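Local coordinates for protein LipS lipolytic enzyme (Unidentified, PDB 4FBL) that probably hydrolyses ester bonds of lipids, as a thermostable lipase of the alpha/beta hydrolase fold, at residues C[107-112]-C[139-144]; C[78-83]-C[117-122]; C[154-159]-C[237-242]. One frame throughout, in Å; residues are numbered along the deposited sequence.

Contact 1 (C[107-112]-C[139-144])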
ATOM      1  N   ASP C 107      15.493   7.928  -3.907  1.00 17.23           N
ATOM      2  CA  ASP C 107      16.848   7.396  -4.000  1.00 17.27           C
ATOM      3  C   ASP C 107      17.046   6.659  -5.334  1.00 17.12           C
ATOM      4  O   ASP C 107      18.127   6.764  -5.947  1.00 18.00           O
ATOM      5  CB  ASP C 107      17.211   6.428  -2.879  1.00 18.09           C
ATOM      6  CG  ASP C 107      17.244   7.104  -1.486  1.00 21.30           C
ATOM      7  OD1 ASP C 107      17.744   8.222  -1.362  1.00 18.95           O
ATOM      8  OD2 ASP C 107      16.719   6.517  -0.542  1.00 21.34           O
ATOM      9  N   ILE C 108      16.045   5.897  -5.742  1.00 16.72           N
ATOM     10  CA  ILE C 108      16.094   5.142  -7.017  1.00 17.11           C
ATOM     11  C   ILE C 108      16.117   6.095  -8.212  1.00 18.89           C
ATOM     12  O   ILE C 108      16.891   5.894  -9.115  1.00 20.29           O
ATOM     13  CB  ILE C 108      14.917   4.273  -7.128  1.00 17.25           C
ATOM     14  CG1 ILE C 108      14.924   3.280  -5.939  1.00 16.38           C
ATOM     15  CG2 ILE C 108      14.889   3.524  -8.509  1.00 17.76           C
ATOM     16  CD1 ILE C 108      16.298   2.390  -5.685  1.00 14.87           C
ATOM     17  N   VAL C 109      15.335   7.190  -8.152  1.00 19.26           N
ATOM     18  CA  VAL C 109      15.355   8.234  -9.145  1.00 20.00           C
ATOM     19  C   VAL C 109      16.749   8.884  -9.251  1.00 20.66           C
ATOM     20  O   VAL C 109      17.249   9.003 -10.328  1.00 21.56           O
ATOM     21  CB  VAL C 109      14.260   9.302  -8.863  1.00 18.58           C
ATOM     22  CG1 VAL C 109      14.406  10.414  -9.872  1.00 20.39           C
ATOM     23  CG2 VAL C 109      12.885   8.646  -9.138  1.00 16.99           C
ATOM     24  N   ALA C 110      17.388   9.273  -8.148  1.00 21.49           N
ATOM     25  CA  ALA C 110      18.737   9.849  -8.237  1.00 21.41           C
ATOM     26  C   ALA C 110      19.778   8.832  -8.770  1.00 21.14           C
ATOM     27  O   ALA C 110      20.716   9.236  -9.462  1.00 21.85           O
ATOM     28  CB  ALA C 110      19.228  10.353  -6.840  1.00 22.21           C
ATOM     29  N   ALA C 111      19.682   7.560  -8.416  1.00 17.40           N
ATOM     30  CA  ALA C 111      20.634   6.547  -8.979  1.00 19.22           C
ATOM     31  C   ALA C 111      20.397   6.405 -10.508  1.00 20.82           C
ATOM     32  O   ALA C 111      21.340   6.202 -11.342  1.00 20.67           O
ATOM     33  CB  ALA C 111      20.451   5.132  -8.243  1.00 16.93           C
ATOM     34  N   MET C 112      19.129   6.498 -10.898  1.00 21.29           N
ATOM     35  CA  MET C 112      18.763   6.442 -12.352  1.00 21.33           C
ATOM     36  C   MET C 112      19.349   7.662 -13.016  1.00 22.69           C
ATOM     37  O   MET C 112      19.874   7.558 -14.098  1.00 22.97           O
ATOM     38  CB  MET C 112      17.254   6.554 -12.604  1.00 21.31           C
ATOM     39  CG  MET C 112      16.559   5.236 -12.422  1.00 19.37           C
ATOM     40  SD  MET C 112      14.763   5.369 -12.571  1.00 26.96           S
ATOM     41  CE  MET C 112      14.661   5.977 -14.289  1.00 17.38           C
ATOM     42  N   GLY C 139       7.687   0.148 -14.267  1.00 19.99           N
ATOM     43  CA  GLY C 139       6.266   0.532 -14.493  1.00 20.15           C
ATOM     44  C   GLY C 139       6.076   2.051 -14.543  1.00 20.66           C
ATOM     45  O   GLY C 139       5.236   2.603 -15.310  1.00 21.16           O
ATOM     46  N   GLN C 140       6.894   2.733 -13.774  1.00 19.16           N
ATOM     47  CA  GLN C 140       6.816   4.188 -13.602  1.00 20.17           C
ATOM     48  C   GLN C 140       7.440   4.891 -14.798  1.00 21.55           C
ATOM     49  O   GLN C 140       6.919   5.983 -15.213  1.00 20.18           O
ATOM     50  CB  GLN C 140       7.551   4.646 -12.356  1.00 18.85           C
ATOM     51  CG  GLN C 140       7.597   6.128 -12.153  1.00 23.12           C
ATOM     52  CD  GLN C 140       6.153   6.734 -11.862  1.00 31.67           C
ATOM     53  OE1 GLN C 140       5.665   6.655 -10.769  1.00 28.40           O
ATOM     54  NE2 GLN C 140       5.513   7.302 -12.866  1.00 27.68           N
ATOM     55  N   PHE C 141       8.504   4.275 -15.358  1.00 19.64           N
ATOM     56  CA  PHE C 141       9.272   4.853 -16.524  1.00 20.70           C
ATOM     57  C   PHE C 141       9.371   3.736 -17.550  1.00 20.22           C
ATOM     58  O   PHE C 141      10.403   3.070 -17.664  1.00 20.61           O
ATOM     59  CB  PHE C 141      10.658   5.208 -16.080  1.00 18.68           C
ATOM     60  CG  PHE C 141      10.677   6.174 -14.901  1.00 24.26           C
ATOM     61  CD1 PHE C 141      10.441   7.572 -15.093  1.00 25.03           C
ATOM     62  CD2 PHE C 141      10.888   5.692 -13.591  1.00 18.47           C
ATOM     63  CE1 PHE C 141      10.446   8.465 -13.955  1.00 25.47           C
ATOM     64  CE2 PHE C 141      10.943   6.554 -12.468  1.00 22.53           C
ATOM     65  CZ  PHE C 141      10.716   7.939 -12.632  1.00 22.85           C
ATOM     66  N   PRO C 142       8.275   3.465 -18.237  1.00 21.26           N
ATOM     67  CA  PRO C 142       8.174   2.241 -18.992  1.00 23.03           C
ATOM     68  C   PRO C 142       9.109   2.098 -20.193  1.00 24.89           C
ATOM     69  O   PRO C 142       9.240   1.024 -20.675  1.00 25.06           O
ATOM     70  CB  PRO C 142       6.709   2.271 -19.513  1.00 25.02           C
ATOM     71  CG  PRO C 142       6.029   3.339 -18.801  1.00 22.74           C
ATOM     72  CD  PRO C 142       7.086   4.316 -18.418  1.00 22.63           C
ATOM     73  N   GLU C 143       9.738   3.163 -20.663  1.00 26.83           N
ATOM     74  CA  GLU C 143      10.612   3.045 -21.823  1.00 28.74           C
ATOM     75  C   GLU C 143      12.041   3.135 -21.363  1.00 28.22           C
ATOM     76  O   GLU C 143      12.946   3.171 -22.205  1.00 28.55           O
ATOM     77  CB  GLU C 143      10.456   4.269 -22.768  1.00 29.90           C
ATOM     78  CG  GLU C 143       9.060   4.685 -23.006  1.00 36.19           C
ATOM     79  CD  GLU C 143       8.503   4.057 -24.233  1.00 45.65           C
ATOM     80  OE1 GLU C 143       8.553   2.826 -24.391  1.00 47.38           O
ATOM     81  OE2 GLU C 143       8.006   4.815 -25.069  1.00 52.35           O
ATOM     82  N   ARG C 144      12.285   3.246 -20.062  1.00 25.53           N
ATOM     83  CA  ARG C 144      13.572   3.691 -19.711  1.00 23.33           C
ATOM     84  C   ARG C 144      14.570   2.514 -19.607  1.00 21.75           C
ATOM     85  O   ARG C 144      15.776   2.669 -19.843  1.00 20.08           O
ATOM     86  CB  ARG C 144      13.477   4.382 -18.415  1.00 24.31           C
ATOM     87  CG  ARG C 144      14.753   5.141 -18.239  1.00 34.16           C
ATOM     88  CD  ARG C 144      14.452   6.222 -17.227  1.00 47.35           C
ATOM     89  NE  ARG C 144      13.931   7.498 -17.731  1.00 52.55           N
ATOM     90  CZ  ARG C 144      13.876   8.607 -16.981  1.00 55.27           C
ATOM     91  NH1 ARG C 144      14.295   8.606 -15.700  1.00 50.88           N
ATOM     92  NH2 ARG C 144      13.408   9.728 -17.522  1.00 59.19           N
TER

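Contact 2 (C[78-83]-C[117-122])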
ATOM      1  N   GLY C  78      32.598  -4.943 -16.514  1.00 27.44           N
ATOM      2  CA  GLY C  78      32.811  -3.736 -17.327  1.00 24.64           C
ATOM      3  C   GLY C  78      31.663  -2.765 -17.361  1.00 23.70           C
ATOM      4  O   GLY C  78      31.797  -1.660 -17.846  1.00 24.51           O
ATOM      5  N   TYR C  79      30.499  -3.161 -16.805  1.00 23.07           N
ATOM      6  CA  TYR C  79      29.302  -2.281 -16.774  1.00 21.22           C
ATOM      7  C   TYR C  79      29.486  -1.097 -15.809  1.00 19.94           C
ATOM      8  O   TYR C  79      30.166  -1.271 -14.862  1.00 21.64           O
ATOM      9  CB  TYR C  79      28.036  -3.116 -16.349  1.00 19.53           C
ATOM     10  CG  TYR C  79      27.746  -4.204 -17.400  1.00 19.68           C
ATOM     11  CD1 TYR C  79      27.347  -3.846 -18.691  1.00 22.02           C
ATOM     12  CD2 TYR C  79      27.980  -5.552 -17.125  1.00 20.45           C
ATOM     13  CE1 TYR C  79      27.178  -4.806 -19.708  1.00 21.95           C
ATOM     14  CE2 TYR C  79      27.754  -6.543 -18.148  1.00 23.35           C
ATOM     15  CZ  TYR C  79      27.382  -6.149 -19.406  1.00 24.53           C
ATOM     16  OH  TYR C  79      27.119  -7.120 -20.361  1.00 23.61           O
ATOM     17  N   THR C  80      28.885   0.047 -16.067  1.00 19.76           N
ATOM     18  CA  THR C  80      28.670   1.096 -15.033  1.00 22.56           C
ATOM     19  C   THR C  80      27.612   0.546 -14.014  1.00 23.20           C
ATOM     20  O   THR C  80      26.668  -0.159 -14.451  1.00 23.66           O
ATOM     21  CB  THR C  80      28.213   2.398 -15.705  1.00 24.57           C
ATOM     22  OG1 THR C  80      29.263   2.860 -16.596  1.00 26.42           O
ATOM     23  CG2 THR C  80      27.908   3.529 -14.712  1.00 21.23           C
ATOM     24  N   VAL C  81      27.859   0.761 -12.707  1.00 21.59           N
ATOM     25  CA  VAL C  81      27.113   0.139 -11.592  1.00 21.16           C
ATOM     26  C   VAL C  81      26.767   1.207 -10.558  1.00 20.95           C
ATOM     27  O   VAL C  81      27.668   1.968 -10.127  1.00 21.17           O
ATOM     28  CB  VAL C  81      27.843  -1.044 -10.891  1.00 21.73           C
ATOM     29  CG1 VAL C  81      26.923  -1.680  -9.821  1.00 16.60           C
ATOM     30  CG2 VAL C  81      28.204  -2.196 -11.892  1.00 20.19           C
ATOM     31  N   ALA C  82      25.481   1.324 -10.202  1.00 19.39           N
ATOM     32  CA  ALA C  82      25.052   2.135  -9.012  1.00 18.57           C
ATOM     33  C   ALA C  82      24.326   1.188  -8.063  1.00 18.81           C
ATOM     34  O   ALA C  82      23.246   0.651  -8.432  1.00 16.85           O
ATOM     35  CB  ALA C  82      24.107   3.299  -9.417  1.00 20.12           C
ATOM     36  N   THR C  83      24.882   1.028  -6.836  1.00 18.15           N
ATOM     37  CA  THR C  83      24.305   0.223  -5.803  1.00 18.14           C
ATOM     38  C   THR C  83      24.101   1.189  -4.638  1.00 18.81           C
ATOM     39  O   THR C  83      24.971   1.309  -3.800  1.00 20.17           O
ATOM     40  CB  THR C  83      25.244  -0.902  -5.348  1.00 19.74           C
ATOM     41  OG1 THR C  83      25.625  -1.582  -6.532  1.00 22.30           O
ATOM     42  CG2 THR C  83      24.484  -1.915  -4.427  1.00 16.89           C
ATOM     43  N   GLU C 117      23.488  10.020 -16.789  1.00 28.56           N
ATOM     44  CA  GLU C 117      24.693  10.800 -17.086  1.00 27.50           C
ATOM     45  C   GLU C 117      25.838  10.003 -17.745  1.00 28.27           C
ATOM     46  O   GLU C 117      26.519  10.519 -18.593  1.00 31.16           O
ATOM     47  CB  GLU C 117      25.179  11.498 -15.784  1.00 27.15           C
ATOM     48  CG  GLU C 117      24.288  12.717 -15.407  1.00 23.88           C
ATOM     49  CD  GLU C 117      24.556  13.281 -13.967  1.00 28.73           C
ATOM     50  OE1 GLU C 117      25.416  12.839 -13.202  1.00 27.50           O
ATOM     51  OE2 GLU C 117      23.889  14.226 -13.582  1.00 33.43           O
ATOM     52  N   ARG C 118      26.074   8.772 -17.322  1.00 26.37           N
ATOM     53  CA  ARG C 118      27.135   7.936 -17.764  1.00 26.42           C
ATOM     54  C   ARG C 118      26.839   6.805 -18.814  1.00 27.09           C
ATOM     55  O   ARG C 118      27.764   6.093 -19.200  1.00 29.10           O
ATOM     56  CB  ARG C 118      27.770   7.292 -16.519  1.00 25.45           C
ATOM     57  CG  ARG C 118      28.302   8.410 -15.551  1.00 23.05           C
ATOM     58  CD  ARG C 118      28.551   7.873 -14.165  1.00 24.28           C
ATOM     59  NE  ARG C 118      29.304   8.822 -13.376  1.00 24.64           N
ATOM     60  CZ  ARG C 118      28.748   9.895 -12.808  1.00 26.25           C
ATOM     61  NH1 ARG C 118      27.450  10.123 -12.940  1.00 22.08           N
ATOM     62  NH2 ARG C 118      29.495  10.765 -12.127  1.00 31.27           N
ATOM     63  N   CYS C 119      25.585   6.625 -19.212  1.00 26.73           N
ATOM     64  CA  CYS C 119      25.121   5.390 -19.882  1.00 26.09           C
ATOM     65  C   CYS C 119      24.030   5.666 -20.848  1.00 25.30           C
ATOM     66  O   CYS C 119      23.215   6.506 -20.648  1.00 25.22           O
ATOM     67  CB  CYS C 119      24.547   4.394 -18.838  1.00 25.70           C
ATOM     68  SG  CYS C 119      25.748   3.987 -17.735  1.00 27.76           S
ATOM     69  N   ASP C 120      23.969   4.835 -21.885  1.00 26.95           N
ATOM     70  CA  ASP C 120      22.885   4.855 -22.872  1.00 27.80           C
ATOM     71  C   ASP C 120      21.767   3.834 -22.619  1.00 24.92           C
ATOM     72  O   ASP C 120      20.762   3.927 -23.201  1.00 22.70           O
ATOM     73  CB  ASP C 120      23.518   4.425 -24.274  1.00 28.52           C
ATOM     74  CG  ASP C 120      24.545   5.459 -24.780  1.00 35.95           C
ATOM     75  OD1 ASP C 120      24.336   6.670 -24.452  1.00 41.97           O
ATOM     76  OD2 ASP C 120      25.552   5.077 -25.459  1.00 39.33           O
ATOM     77  N   VAL C 121      22.078   2.770 -21.914  1.00 25.31           N
ATOM     78  CA  VAL C 121      21.167   1.613 -21.706  1.00 23.70           C
ATOM     79  C   VAL C 121      21.170   1.350 -20.197  1.00 22.25           C
ATOM     80  O   VAL C 121      22.239   1.371 -19.608  1.00 20.26           O
ATOM     81  CB  VAL C 121      21.787   0.350 -22.407  1.00 23.65           C
ATOM     82  CG1 VAL C 121      20.835  -0.830 -22.420  1.00 23.42           C
ATOM     83  CG2 VAL C 121      22.185   0.730 -23.798  1.00 26.23           C
ATOM     84  N   LEU C 122      19.992   1.081 -19.599  1.00 20.08           N
ATOM     85  CA  LEU C 122      19.943   0.816 -18.174  1.00 18.27           C
ATOM     86  C   LEU C 122      19.285  -0.486 -17.897  1.00 17.49           C
ATOM     87  O   LEU C 122      18.325  -0.814 -18.551  1.00 16.11           O
ATOM     88  CB  LEU C 122      19.104   1.927 -17.527  1.00 20.07           C
ATOM     89  CG  LEU C 122      19.819   3.241 -17.136  1.00 23.08           C
ATOM     90  CD1 LEU C 122      20.504   4.115 -18.205  1.00 28.67           C
ATOM     91  CD2 LEU C 122      18.888   4.091 -16.176  1.00 25.18           C
TER

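Contact 3 (C[154-159]-C[237-242])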
ATOM      1  N   ALA C 154       9.251  -8.055  -2.991  1.00 17.41           N
ATOM      2  CA  ALA C 154       8.286  -7.994  -1.879  1.00 18.07           C
ATOM      3  C   ALA C 154       7.038  -7.129  -2.275  1.00 17.07           C
ATOM      4  O   ALA C 154       6.833  -5.997  -1.796  1.00 18.01           O
ATOM      5  CB  ALA C 154       8.978  -7.415  -0.647  1.00 16.65           C
ATOM      6  N   LEU C 155       6.281  -7.624  -3.218  1.00 18.34           N
ATOM      7  CA  LEU C 155       5.001  -6.900  -3.645  1.00 20.29           C
ATOM      8  C   LEU C 155       3.860  -7.140  -2.622  1.00 21.75           C
ATOM      9  O   LEU C 155       3.136  -6.186  -2.256  1.00 21.27           O
ATOM     10  CB  LEU C 155       4.592  -7.325  -5.013  1.00 18.81           C
ATOM     11  CG  LEU C 155       5.155  -6.496  -6.194  1.00 21.74           C
ATOM     12  CD1 LEU C 155       6.648  -6.556  -6.338  1.00 19.31           C
ATOM     13  CD2 LEU C 155       4.594  -7.122  -7.448  1.00 19.36           C
ATOM     14  N   ARG C 156       3.736  -8.397  -2.157  1.00 24.35           N
ATOM     15  CA  ARG C 156       2.661  -8.837  -1.201  1.00 24.52           C
ATOM     16  C   ARG C 156       3.291  -9.610  -0.058  1.00 24.23           C
ATOM     17  O   ARG C 156       3.780 -10.724  -0.283  1.00 24.14           O
ATOM     18  CB  ARG C 156       1.667  -9.716  -1.945  1.00 25.27           C
ATOM     19  CG  ARG C 156       0.921  -8.996  -3.052  1.00 25.43           C
ATOM     20  CD  ARG C 156      -0.203  -9.996  -3.684  1.00 36.82           C
ATOM     21  NE  ARG C 156      -1.553  -9.581  -3.300  1.00 45.12           N
ATOM     22  CZ  ARG C 156      -2.225  -9.994  -2.222  1.00 51.48           C
ATOM     23  NH1 ARG C 156      -1.724 -10.912  -1.386  1.00 57.38           N
ATOM     24  NH2 ARG C 156      -3.428  -9.512  -1.978  1.00 49.67           N
ATOM     25  N   MET C 157       3.362  -9.014   1.134  1.00 24.67           N
ATOM     26  CA  MET C 157       3.917  -9.711   2.300  1.00 23.91           C
ATOM     27  C   MET C 157       2.919 -10.744   2.849  1.00 26.14           C
ATOM     28  O   MET C 157       3.309 -11.734   3.470  1.00 26.34           O
ATOM     29  CB  MET C 157       4.298  -8.770   3.399  1.00 21.84           C
ATOM     30  CG  MET C 157       5.408  -7.707   3.037  1.00 26.80           C
ATOM     31  SD  MET C 157       6.924  -8.560   2.480  1.00 30.49           S
ATOM     32  CE  MET C 157       7.553  -9.094   4.079  1.00 24.25           C
ATOM     33  N   GLU C 158       1.632 -10.479   2.690  1.00 26.31           N
ATOM     34  CA  GLU C 158       0.565 -11.399   3.088  1.00 26.92           C
ATOM     35  C   GLU C 158       0.679 -11.811   4.525  1.00 24.88           C
ATOM     36  O   GLU C 158       0.614 -12.980   4.790  1.00 24.53           O
ATOM     37  CB  GLU C 158       0.550 -12.664   2.197  1.00 27.23           C
ATOM     38  CG  GLU C 158      -0.529 -12.553   1.148  1.00 35.84           C
ATOM     39  CD  GLU C 158      -0.166 -13.282  -0.104  1.00 43.34           C
ATOM     40  OE1 GLU C 158       0.653 -14.242   0.002  1.00 41.71           O
ATOM     41  OE2 GLU C 158      -0.736 -12.905  -1.189  1.00 45.80           O
ATOM     42  N   SER C 159       0.946 -10.846   5.394  1.00 22.48           N
ATOM     43  CA  SER C 159       1.131 -11.038   6.802  1.00 23.50           C
ATOM     44  C   SER C 159       0.202 -10.086   7.673  1.00 23.84           C
ATOM     45  O   SER C 159       0.442  -8.898   7.868  1.00 24.31           O
ATOM     46  CB  SER C 159       2.596 -10.828   7.121  1.00 23.39           C
ATOM     47  OG  SER C 159       2.696 -10.632   8.499  1.00 30.25           O
ATOM     48  N   GLY C 237       6.747 -14.379  -7.242  1.00 23.84           N
ATOM     49  CA  GLY C 237       7.333 -14.546  -8.590  1.00 23.36           C
ATOM     50  C   GLY C 237       6.253 -14.822  -9.634  1.00 24.69           C
ATOM     51  O   GLY C 237       6.314 -14.296 -10.782  1.00 23.13           O
ATOM     52  N   GLU C 238       5.245 -15.652  -9.268  1.00 25.83           N
ATOM     53  CA  GLU C 238       4.127 -15.957 -10.206  1.00 28.26           C
ATOM     54  C   GLU C 238       3.269 -14.736 -10.487  1.00 27.34           C
ATOM     55  O   GLU C 238       2.888 -14.481 -11.633  1.00 27.89           O
ATOM     56  CB  GLU C 238       3.287 -17.168  -9.723  1.00 29.59           C
ATOM     57  CG  GLU C 238       4.167 -18.451  -9.774  1.00 35.07           C
ATOM     58  CD  GLU C 238       3.658 -19.641  -8.961  1.00 47.80           C
ATOM     59  OE1 GLU C 238       3.628 -20.743  -9.579  1.00 55.32           O
ATOM     60  OE2 GLU C 238       3.348 -19.508  -7.734  1.00 48.23           O
ATOM     61  N   LEU C 239       3.041 -13.973  -9.423  1.00 26.35           N
ATOM     62  CA  LEU C 239       2.290 -12.758  -9.449  1.00 26.62           C
ATOM     63  C   LEU C 239       2.875 -11.802 -10.495  1.00 26.68           C
ATOM     64  O   LEU C 239       2.159 -11.272 -11.368  1.00 24.65           O
ATOM     65  CB  LEU C 239       2.430 -12.098  -8.051  1.00 26.28           C
ATOM     66  CG  LEU C 239       1.353 -11.244  -7.358  1.00 32.32           C
ATOM     67  CD1 LEU C 239       1.757  -9.839  -6.899  1.00 31.38           C
ATOM     68  CD2 LEU C 239      -0.130 -11.282  -8.016  1.00 33.01           C
ATOM     69  N   ILE C 240       4.193 -11.561 -10.380  1.00 23.68           N
ATOM     70  CA  ILE C 240       4.889 -10.766 -11.374  1.00 21.96           C
ATOM     71  C   ILE C 240       4.849 -11.394 -12.781  1.00 24.07           C
ATOM     72  O   ILE C 240       4.577 -10.717 -13.776  1.00 24.44           O
ATOM     73  CB  ILE C 240       6.357 -10.542 -10.918  1.00 21.52           C
ATOM     74  CG1 ILE C 240       6.314  -9.829  -9.538  1.00 17.89           C
ATOM     75  CG2 ILE C 240       7.154  -9.716 -11.970  1.00 18.04           C
ATOM     76  CD1 ILE C 240       7.657  -9.812  -8.816  1.00 27.35           C
ATOM     77  N   TYR C 241       5.145 -12.676 -12.881  1.00 25.49           N
ATOM     78  CA  TYR C 241       5.220 -13.283 -14.200  1.00 26.77           C
ATOM     79  C   TYR C 241       3.870 -13.110 -14.914  1.00 27.75           C
ATOM     80  O   TYR C 241       3.801 -12.733 -16.088  1.00 27.59           O
ATOM     81  CB  TYR C 241       5.618 -14.754 -14.056  1.00 26.28           C
ATOM     82  CG  TYR C 241       5.759 -15.473 -15.413  1.00 29.48           C
ATOM     83  CD1 TYR C 241       6.992 -15.495 -16.073  1.00 27.06           C
ATOM     84  CD2 TYR C 241       4.618 -16.091 -16.049  1.00 30.67           C
ATOM     85  CE1 TYR C 241       7.158 -16.153 -17.299  1.00 27.46           C
ATOM     86  CE2 TYR C 241       4.760 -16.719 -17.316  1.00 29.99           C
ATOM     87  CZ  TYR C 241       6.039 -16.760 -17.916  1.00 29.69           C
ATOM     88  OH  TYR C 241       6.262 -17.358 -19.158  1.00 31.06           O
ATOM     89  N   ASN C 242       2.791 -13.341 -14.176  1.00 29.39           N
ATOM     90  CA  ASN C 242       1.458 -13.326 -14.762  1.00 30.24           C
ATOM     91  C   ASN C 242       0.904 -11.913 -14.974  1.00 31.38           C
ATOM     92  O   ASN C 242       0.032 -11.772 -15.774  1.00 32.14           O
ATOM     93  CB  ASN C 242       0.470 -14.081 -13.837  1.00 30.24           C
ATOM     94  CG  ASN C 242       0.714 -15.565 -13.776  1.00 34.91           C
ATOM     95  OD1 ASN C 242       1.097 -16.224 -14.776  1.00 34.63           O
ATOM     96  ND2 ASN C 242       0.439 -16.129 -12.586  1.00 35.41           N
TER

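Contact 1 (C[107-112]-C[139-144])
Segments 107-112 and 139-144 keep their backbones apart, the nearest CA atoms, of Met112 and Arg144, being 9.4 Å apart and those of Val109 and Phe141 10.1 Å, so side chains alone bridge the gap between them. The first segment lies on helix 101-118, the second where the chain leaves helix 129-140. Phe141, the first residue past that helix to give up helical angles, points its CB toward 107-112. Met112 lies across one face of the phenylalanine ring. Its SD is 4.6 Å from the Phe141 centroid and, at 38° off the ring normal, meets the ring obliquely in a Met-aromatic contact. Val109 adds CG2 beside Phe141 CZ at 4.2 Å. The methyl of Met112 is less certain: as modelled, CE sits over the face of the Phe141 ring in a CH-pi contact, but it also stands implausibly close to the side chain of Arg144, and the CH-pi geometry shares that doubt. The arginine is affected equally. As modelled, Phe141 CD1 lies over its guanidinium, yet it is too close to Met112 for its place to be trusted. On the other face of the ring lies the CG of Gln140, whose NE2 bonds to Ala164 O of the second subunit; Pro169 of that subunit also packs on Phe141. With no hydrogen bond between the segments, dispersion and the polarisable sulfur carry the contact, and the aromatic ring links it to the dimer interface.

Contact 2 (C[78-83]-C[117-122])
Two elements of the alpha/beta hydrolase core meet here: strand 80-83, and the turn that takes helix 101-118 into strand 121-127. In the central sheet strand 52-57 runs between those two strands, so 78-83 and 117-122 are not paired through their backbones, and their nearest CA atoms, those of Thr80 and Cys119, stay 7.4 Å apart. The contact is made chiefly by Thr80 and Cys119, which point their side chains at each other. Cys119 SG rests against the branch of the threonine, nearest to Thr80 CB at 3.6 Å and Thr80 CG2 at 3.7 Å, with Thr80 OG1 slightly farther from the sulfur at 3.9 Å. With CG2 anti to the backbone N and OG1 beside it (chi1 -62°), the threonine can offer its methyl to the turn while its hydroxyl is taken up by the neighbouring loop, bonding to Ser50 O and Gly49 N. The same methyl reaches Arg118 at its root, with Thr80 CG2 4.2 Å from Arg118 CB, and the two side chains cross at about a right angle. Beyond CB the arginine runs away from the strand. Its NH1 bonds to Trp114 O, its guanidinium makes a cation-pi contact with Trp114, and a salt bridge, with only a weak hydrogen bond, joins Arg118 NH1 to Glu117 OE1 at 3.4 Å. Trp114 and Leu115 of helix 101-118 also touch Thr80. The buried threonine hydroxyl is thus satisfied by backbone atoms of the 49-50 loop, the threonine and the cysteine sulfur meet by van der Waals contact, and the arginine's charge is handled by Trp114 and Glu117.

Contact 3 (C[154-159]-C[237-242])
Leu155 pushes its CD2 methyl against two neighbouring side chains of helix 235-243, reaching Ile240 CG1 at 3.8 Å and Leu239 CD1 at 4.0 Å. In this alpha/beta hydrolase fold the leucine belongs to the loop that leaves strand 147-151 of the central sheet and leads to helix 160-166, so the contact ties a connection running out of the sheet to a helix that precedes the edge strand 249-254. Leu155 meets Ile240 at about a right angle and Leu239 on a slant. The CB of Ile240 does not point at the loop, but CG1, set beside the backbone N (chi1 -58°), carries the side chain closer to it. Leu239 points more directly at the loop and also serves the next residue, Arg156, whose aliphatic part crosses it at about a right angle. Ala210 of helix 200-213 and Leu214 add to the apolar surroundings of Leu155, and Glu211 of that helix touches Leu239. Arg156 keeps its charged end for other work: its NH2 forms a salt bridge with Glu211 OE2 of the second subunit, and it packs on Arg156 of that subunit, so the residue faces the dimer interface. The salt bridge to Glu158 within the loop is modelled too short to be trusted in detail. The arginine's own part in the contact is made by its methylene chain, with Arg156 CD 3.8 Å from Leu239 CD1.

Contacts 1 and 2 are neighbours, their centres 13 Å apart, and both draw on helix 101-118; they touch directly, for instance where Ala111 packs on Ala82 and the carbonyl O of Arg144 against Leu122. Their segments interleave along the chain, in the order 78-83, 107-112, 117-122, 139-144, so that strands 80-83 and 121-127 and helices 101-118 and 129-140 pack together as neighbouring parts of one side of the fold. Contact 3 follows later in sequence, its centre 28 Å from that of contact 2 and on the opposite side of the chain's centre. Contacts 1 and 3, with centres 21 Å apart, both reach the second subunit, so packing within the hydrolase fold continues into the dimer at two separate places.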